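Local coordinates for protein group 3 allergen SMIPP-S YvT004A06 (PDB 3H7T) that is a catalytically inactivated paralogue of trypsin-like serine proteases from the scabies mite, keeping the trypsin fold and binding zinc but probably no longer cleaving proteins, at residues S127-F130 and K131-E134; S57-R60 and T61-T65. All coordinates share one frame; numbering follows the deposited sequence.

Contact 1 of 2, residues S127-F130 and K131-E134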
ATOM      1  N   SER A 127      -6.605  -8.879  -6.537  1.00 18.67           N
ATOM      2  CA  SER A 127      -7.277 -10.159  -6.752  0.50 18.83           C
ATOM      3  C   SER A 127      -7.854 -10.717  -5.452  1.00 19.67           C
ATOM      4  O   SER A 127      -7.318 -10.458  -4.359  1.00 18.98           O
ATOM      5  CB  SER A 127      -6.315 -11.161  -7.401  0.50 18.85           C
ATOM      6  OG  SER A 127      -6.984 -12.353  -7.762  0.50 16.45           O
ATOM      7  N   THR A 128      -8.955 -11.463  -5.576  1.00 19.04           N
ATOM      8  CA  THR A 128      -9.658 -12.027  -4.426  1.00 20.82           C
ATOM      9  C   THR A 128      -9.582 -13.560  -4.331  1.00 23.26           C
ATOM     10  O   THR A 128     -10.310 -14.176  -3.553  1.00 22.05           O
ATOM     11  CB  THR A 128     -11.139 -11.579  -4.390  1.00 21.50           C
ATOM     12  OG1 THR A 128     -11.793 -12.021  -5.587  1.00 24.10           O
ATOM     13  CG2 THR A 128     -11.250 -10.040  -4.274  1.00 14.60           C
ATOM     14  N   ASN A 129      -8.723 -14.169  -5.142  1.00 27.06           N
ATOM     15  CA  ASN A 129      -8.318 -15.564  -4.925  1.00 31.02           C
ATOM     16  C   ASN A 129      -6.934 -15.815  -5.534  1.00 32.39           C
ATOM     17  O   ASN A 129      -6.512 -15.082  -6.434  1.00 33.01           O
ATOM     18  CB  ASN A 129      -9.387 -16.542  -5.429  1.00 32.26           C
ATOM     19  CG  ASN A 129      -9.475 -16.593  -6.943  1.00 36.62           C
ATOM     20  OD1 ASN A 129      -8.538 -17.018  -7.615  1.00 41.04           O
ATOM     21  ND2 ASN A 129     -10.611 -16.167  -7.486  1.00 38.08           N
ATOM     22  N   PHE A 130      -6.218 -16.828  -5.051  1.00 34.50           N
ATOM     23  CA  PHE A 130      -4.811 -16.981  -5.441  1.00 35.91           C
ATOM     24  C   PHE A 130      -4.612 -17.584  -6.832  1.00 35.25           C
ATOM     25  O   PHE A 130      -3.500 -17.580  -7.353  1.00 37.34           O
ATOM     26  CB  PHE A 130      -3.989 -17.725  -4.372  1.00 37.80           C
ATOM     27  CG  PHE A 130      -2.824 -16.919  -3.826  1.00 39.23           C
ATOM     28  CD1 PHE A 130      -1.610 -16.860  -4.509  1.00 44.60           C
ATOM     29  CD2 PHE A 130      -2.946 -16.221  -2.629  1.00 43.82           C
ATOM     30  CE1 PHE A 130      -0.537 -16.109  -4.009  1.00 44.02           C
ATOM     31  CE2 PHE A 130      -1.877 -15.464  -2.117  1.00 42.60           C
ATOM     32  CZ  PHE A 130      -0.672 -15.414  -2.808  1.00 44.18           C
ATOM     33  N   LYS A 131      -5.683 -18.067  -7.451  1.00 32.87           N
ATOM     34  CA  LYS A 131      -5.566 -18.589  -8.813  1.00 32.22           C
ATOM     35  C   LYS A 131      -5.673 -17.516  -9.890  1.00 30.63           C
ATOM     36  O   LYS A 131      -5.086 -17.651 -10.960  1.00 31.50           O
ATOM     37  CB  LYS A 131      -6.567 -19.717  -9.064  1.00 31.05           C
ATOM     38  CG  LYS A 131      -6.146 -20.998  -8.391  1.00 32.30           C
ATOM     39  CD  LYS A 131      -7.027 -22.155  -8.773  1.00 28.13           C
ATOM     40  CE  LYS A 131      -6.629 -23.377  -7.984  1.00 28.68           C
ATOM     41  NZ  LYS A 131      -7.400 -24.586  -8.383  1.00 35.16           N
ATOM     42  N   SER A 132      -6.412 -16.452  -9.596  1.00 29.01           N
ATOM     43  CA  SER A 132      -6.639 -15.387 -10.569  0.50 28.05           C
ATOM     44  C   SER A 132      -5.727 -14.193 -10.345  1.00 26.68           C
ATOM     45  O   SER A 132      -5.467 -13.792  -9.214  1.00 27.31           O
ATOM     46  CB  SER A 132      -8.104 -14.948 -10.555  0.50 28.08           C
ATOM     47  OG  SER A 132      -8.566 -14.763  -9.228  0.50 32.28           O
ATOM     48  N   LEU A 133      -5.230 -13.637 -11.438  1.00 25.56           N
ATOM     49  CA  LEU A 133      -4.452 -12.408 -11.384  1.00 24.80           C
ATOM     50  C   LEU A 133      -5.332 -11.200 -11.729  1.00 23.78           C
ATOM     51  O   LEU A 133      -4.848 -10.080 -11.778  1.00 24.32           O
ATOM     52  CB  LEU A 133      -3.248 -12.496 -12.330  1.00 24.93           C
ATOM     53  CG  LEU A 133      -2.138 -13.490 -11.968  1.00 26.84           C
ATOM     54  CD1 LEU A 133      -1.157 -13.628 -13.113  1.00 33.12           C
ATOM     55  CD2 LEU A 133      -1.397 -13.058 -10.694  1.00 23.64           C
ATOM     56  N   GLU A 134      -6.629 -11.428 -11.959  1.00 23.92           N
ATOM     57  CA  GLU A 134      -7.550 -10.325 -12.310  1.00 21.66           C
ATOM     58  C   GLU A 134      -7.865  -9.479 -11.074  1.00 21.40           C
ATOM     59  O   GLU A 134      -7.997 -10.020  -9.970  1.00 21.46           O
ATOM     60  CB  GLU A 134      -8.850 -10.861 -12.913  1.00 21.39           C
ATOM     61  CG  GLU A 134      -8.698 -11.650 -14.230  1.00 18.06           C
ATOM     62  CD  GLU A 134      -8.195 -10.795 -15.394  1.00 25.09           C
ATOM     63  OE1 GLU A 134      -8.651  -9.637 -15.536  1.00 28.87           O
ATOM     64  OE2 GLU A 134      -7.345 -11.289 -16.171  1.00 27.94           O
TER
HETATM   65  O   HOH W   1      -9.493 -11.890  -8.681  1.00 29.42           O
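N129 folds its amide back against S132, three residues on, and so closes a tight turn. With CG lodged between its own backbone N and carbonyl carbon (chi1 71°), OD1 hangs over the N-H groups that follow. S132 N reaches N129 OD1 at 3.0 Å, at a C=O...N angle of 148° and tilted from the amide plane. K131 N, also 3.0 Å from N129 OD1, adds a weak bond of the Asx-turn kind. S132 OG joins S132 N on the same face, 2.8 Å from N129 OD1 but nearly square to the C=O bond (92°), well above the amide plane. A second link spans the mouth of the loop: S127 OG donates to S132 O at 2.5 Å. A water bridges the open ends, donating to S127 OG and, 2.7 Å away, to E134 O. Both serines have alternate positions, so the bonds of their hydroxyls, the water's to S127 included, are less certain than the backbone ones. Against this compact interior, K131 runs out extended and E134 turns its carboxylate away, both exposed. F130, though exposed, points away from the turn and touches I2 and S208. The loop probably corresponds to the autolysis loop of trypsin: S127 is backbone-bonded to I1 and Y183, L133 leans on Y183, and the turn lies between strands 119-124 and 140-147.

Contact 2 of 2, residues S57-R60 and T61-T65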
ATOM      1  N   SER A  57     -14.028   6.932  -5.171  1.00 23.91           N
ATOM      2  CA  SER A  57     -14.905   5.890  -5.700  1.00 23.58           C
ATOM      3  C   SER A  57     -14.614   4.522  -5.082  1.00 22.63           C
ATOM      4  O   SER A  57     -13.460   4.201  -4.800  1.00 22.82           O
ATOM      5  CB  SER A  57     -14.772   5.815  -7.225  1.00 22.35           C
ATOM      6  OG  SER A  57     -15.625   4.822  -7.765  1.00 25.78           O
ATOM      7  N   SER A  58     -15.669   3.738  -4.866  1.00 22.54           N
ATOM      8  CA  SER A  58     -15.551   2.321  -4.477  1.00 23.36           C
ATOM      9  C   SER A  58     -15.064   1.448  -5.639  1.00 22.81           C
ATOM     10  O   SER A  58     -14.615   0.312  -5.437  1.00 22.55           O
ATOM     11  CB  SER A  58     -16.902   1.785  -3.987  1.00 23.05           C
ATOM     12  OG  SER A  58     -17.392   2.518  -2.881  1.00 22.43           O
ATOM     13  N   TYR A  59     -15.172   1.977  -6.857  1.00 22.79           N
ATOM     14  CA  TYR A  59     -14.813   1.245  -8.058  1.00 23.29           C
ATOM     15  C   TYR A  59     -13.360   1.483  -8.447  1.00 23.66           C
ATOM     16  O   TYR A  59     -12.820   2.565  -8.225  1.00 23.95           O
ATOM     17  CB  TYR A  59     -15.771   1.593  -9.211  1.00 23.84           C
ATOM     18  CG  TYR A  59     -17.206   1.281  -8.869  1.00 25.53           C
ATOM     19  CD1 TYR A  59     -17.671  -0.035  -8.872  1.00 23.34           C
ATOM     20  CD2 TYR A  59     -18.098   2.299  -8.514  1.00 27.41           C
ATOM     21  CE1 TYR A  59     -18.993  -0.330  -8.536  1.00 24.31           C
ATOM     22  CE2 TYR A  59     -19.417   2.011  -8.182  1.00 27.18           C
ATOM     23  CZ  TYR A  59     -19.858   0.699  -8.199  1.00 26.47           C
ATOM     24  OH  TYR A  59     -21.168   0.410  -7.872  1.00 29.04           O
ATOM     25  N   ARG A  60     -12.749   0.462  -9.043  1.00 23.61           N
ATOM     26  CA  ARG A  60     -11.315   0.465  -9.329  1.00 24.22           C
ATOM     27  C   ARG A  60     -10.884   1.526 -10.337  1.00 24.55           C
ATOM     28  O   ARG A  60      -9.823   2.143 -10.174  1.00 23.01           O
ATOM     29  CB  ARG A  60     -10.855  -0.918  -9.811  1.00 24.17           C
ATOM     30  CG  ARG A  60      -9.338  -1.043  -9.898  1.00 24.18           C
ATOM     31  CD  ARG A  60      -8.887  -2.428 -10.323  1.00 26.00           C
ATOM     32  NE  ARG A  60      -9.208  -2.782 -11.713  1.00 21.60           N
ATOM     33  CZ  ARG A  60      -8.497  -2.421 -12.780  1.00 21.59           C
ATOM     34  NH1 ARG A  60      -7.427  -1.652 -12.646  1.00 21.52           N
ATOM     35  NH2 ARG A  60      -8.869  -2.826 -13.996  1.00 20.37           N
ATOM     36  N   THR A  61     -11.694   1.716 -11.383  1.00 24.94           N
ATOM     37  CA  THR A  61     -11.292   2.555 -12.517  1.00 25.88           C
ATOM     38  C   THR A  61     -12.336   3.599 -12.914  1.00 26.07           C
ATOM     39  O   THR A  61     -12.067   4.432 -13.770  1.00 25.67           O
ATOM     40  CB  THR A  61     -10.954   1.707 -13.786  1.00 25.71           C
ATOM     41  OG1 THR A  61     -12.115   0.982 -14.216  1.00 28.58           O
ATOM     42  CG2 THR A  61      -9.819   0.733 -13.527  1.00 27.77           C
ATOM     43  N   THR A  62     -13.519   3.547 -12.301  1.00 26.43           N
ATOM     44  CA  THR A  62     -14.646   4.390 -12.719  1.00 27.04           C
ATOM     45  C   THR A  62     -15.333   5.138 -11.576  1.00 27.71           C
ATOM     46  O   THR A  62     -15.169   4.797 -10.399  1.00 27.41           O
ATOM     47  CB  THR A  62     -15.738   3.563 -13.443  1.00 26.22           C
ATOM     48  OG1 THR A  62     -16.151   2.479 -12.600  1.00 21.23           O
ATOM     49  CG2 THR A  62     -15.235   3.020 -14.776  1.00 26.26           C
ATOM     50  N   LYS A  63     -16.097   6.165 -11.948  1.00 29.05           N
ATOM     51  CA  LYS A  63     -17.016   6.882 -11.045  1.00 30.83           C
ATOM     52  C   LYS A  63     -16.374   7.694  -9.939  1.00 32.58           C
ATOM     53  O   LYS A  63     -16.966   7.885  -8.877  1.00 35.06           O
ATOM     54  CB  LYS A  63     -18.080   5.944 -10.461  1.00 32.03           C
ATOM     55  CG  LYS A  63     -19.369   5.938 -11.243  1.00 32.91           C
ATOM     56  CD  LYS A  63     -20.217   4.744 -10.898  1.00 38.09           C
ATOM     57  CE  LYS A  63     -21.424   4.695 -11.809  1.00 40.82           C
ATOM     58  NZ  LYS A  63     -21.805   3.299 -12.106  1.00 41.97           N
ATOM     59  N   GLY A  64     -15.172   8.189 -10.173  1.00 31.80           N
ATOM     60  CA  GLY A  64     -14.614   9.131  -9.224  1.00 32.62           C
ATOM     61  C   GLY A  64     -14.019  10.300  -9.960  1.00 31.97           C
ATOM     62  O   GLY A  64     -14.615  10.849 -10.891  1.00 31.40           O
ATOM     63  N   THR A  65     -12.820  10.655  -9.543  1.00 31.60           N
ATOM     64  CA  THR A  65     -12.061  11.702 -10.182  1.00 31.85           C
ATOM     65  C   THR A  65     -10.673  11.145 -10.427  1.00 32.02           C
ATOM     66  O   THR A  65     -10.142  10.394  -9.603  1.00 32.42           O
ATOM     67  CB  THR A  65     -12.006  12.944  -9.283  1.00 32.07           C
ATOM     68  OG1 THR A  65     -13.322  13.206  -8.771  1.00 29.56           O
ATOM     69  CG2 THR A  65     -11.495  14.166 -10.053  1.00 29.44           C
TER
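An ST turn at S57 starts this connection between strands 51-55 and 65-74 of the six-stranded barrel. S57 OG accepts from Y59 N at 3.0 Å and donates to T62 O at 2.7 Å. The second bond lies in the carbonyl plane, with a C=O...O angle of 156°, so one buried hydroxyl, gripped from two directions, pins both arms of the loop. Setting OG anti to the S57 backbone N (chi1 -179°) is what aims it across. K63 adopts the left-handed helical conformation, and G64 CA then passes 4.8 Å from S57 CA. On the outside, the Y59 ring and the K63 chain run side by side in the same direction, with K63 CD 3.9 Å from Y59 CE2, while T62 OG1 rests against Y59 CB. R60 bends at chi3 (69°) and lays its guanidinium under the T61 methyl: T61 CG2 sits over the centre of one face, 3.5 Å from R60 CZ. R60 also makes a cation-pi contact with F25. Place and topology are consistent with the loop that binds calcium in trypsins; here it lies away from the known zinc sites and is closed by a serine.

In the fold
Both contacts are surface loops of the trypsin fold, each with one buried serine at its opening and exposed residues beyond. They hold different elements: contact 2 links two strands of the six-stranded barrel, contact 1 lies between two strands of the other, C-terminal sheet. Their centres lie about 20 Å apart and their nearest atoms about 7 Å, without touching; W125 and Y135, at the flanks of contact 1, nevertheless meet the 57-60 segment. Contact 1 is polar, built on an asparagine amide and a bridging water, near the chain's N-terminus. Contact 2 combines one two-way hydroxyl with aliphatic packing against a phenol ring and a guanidinium face.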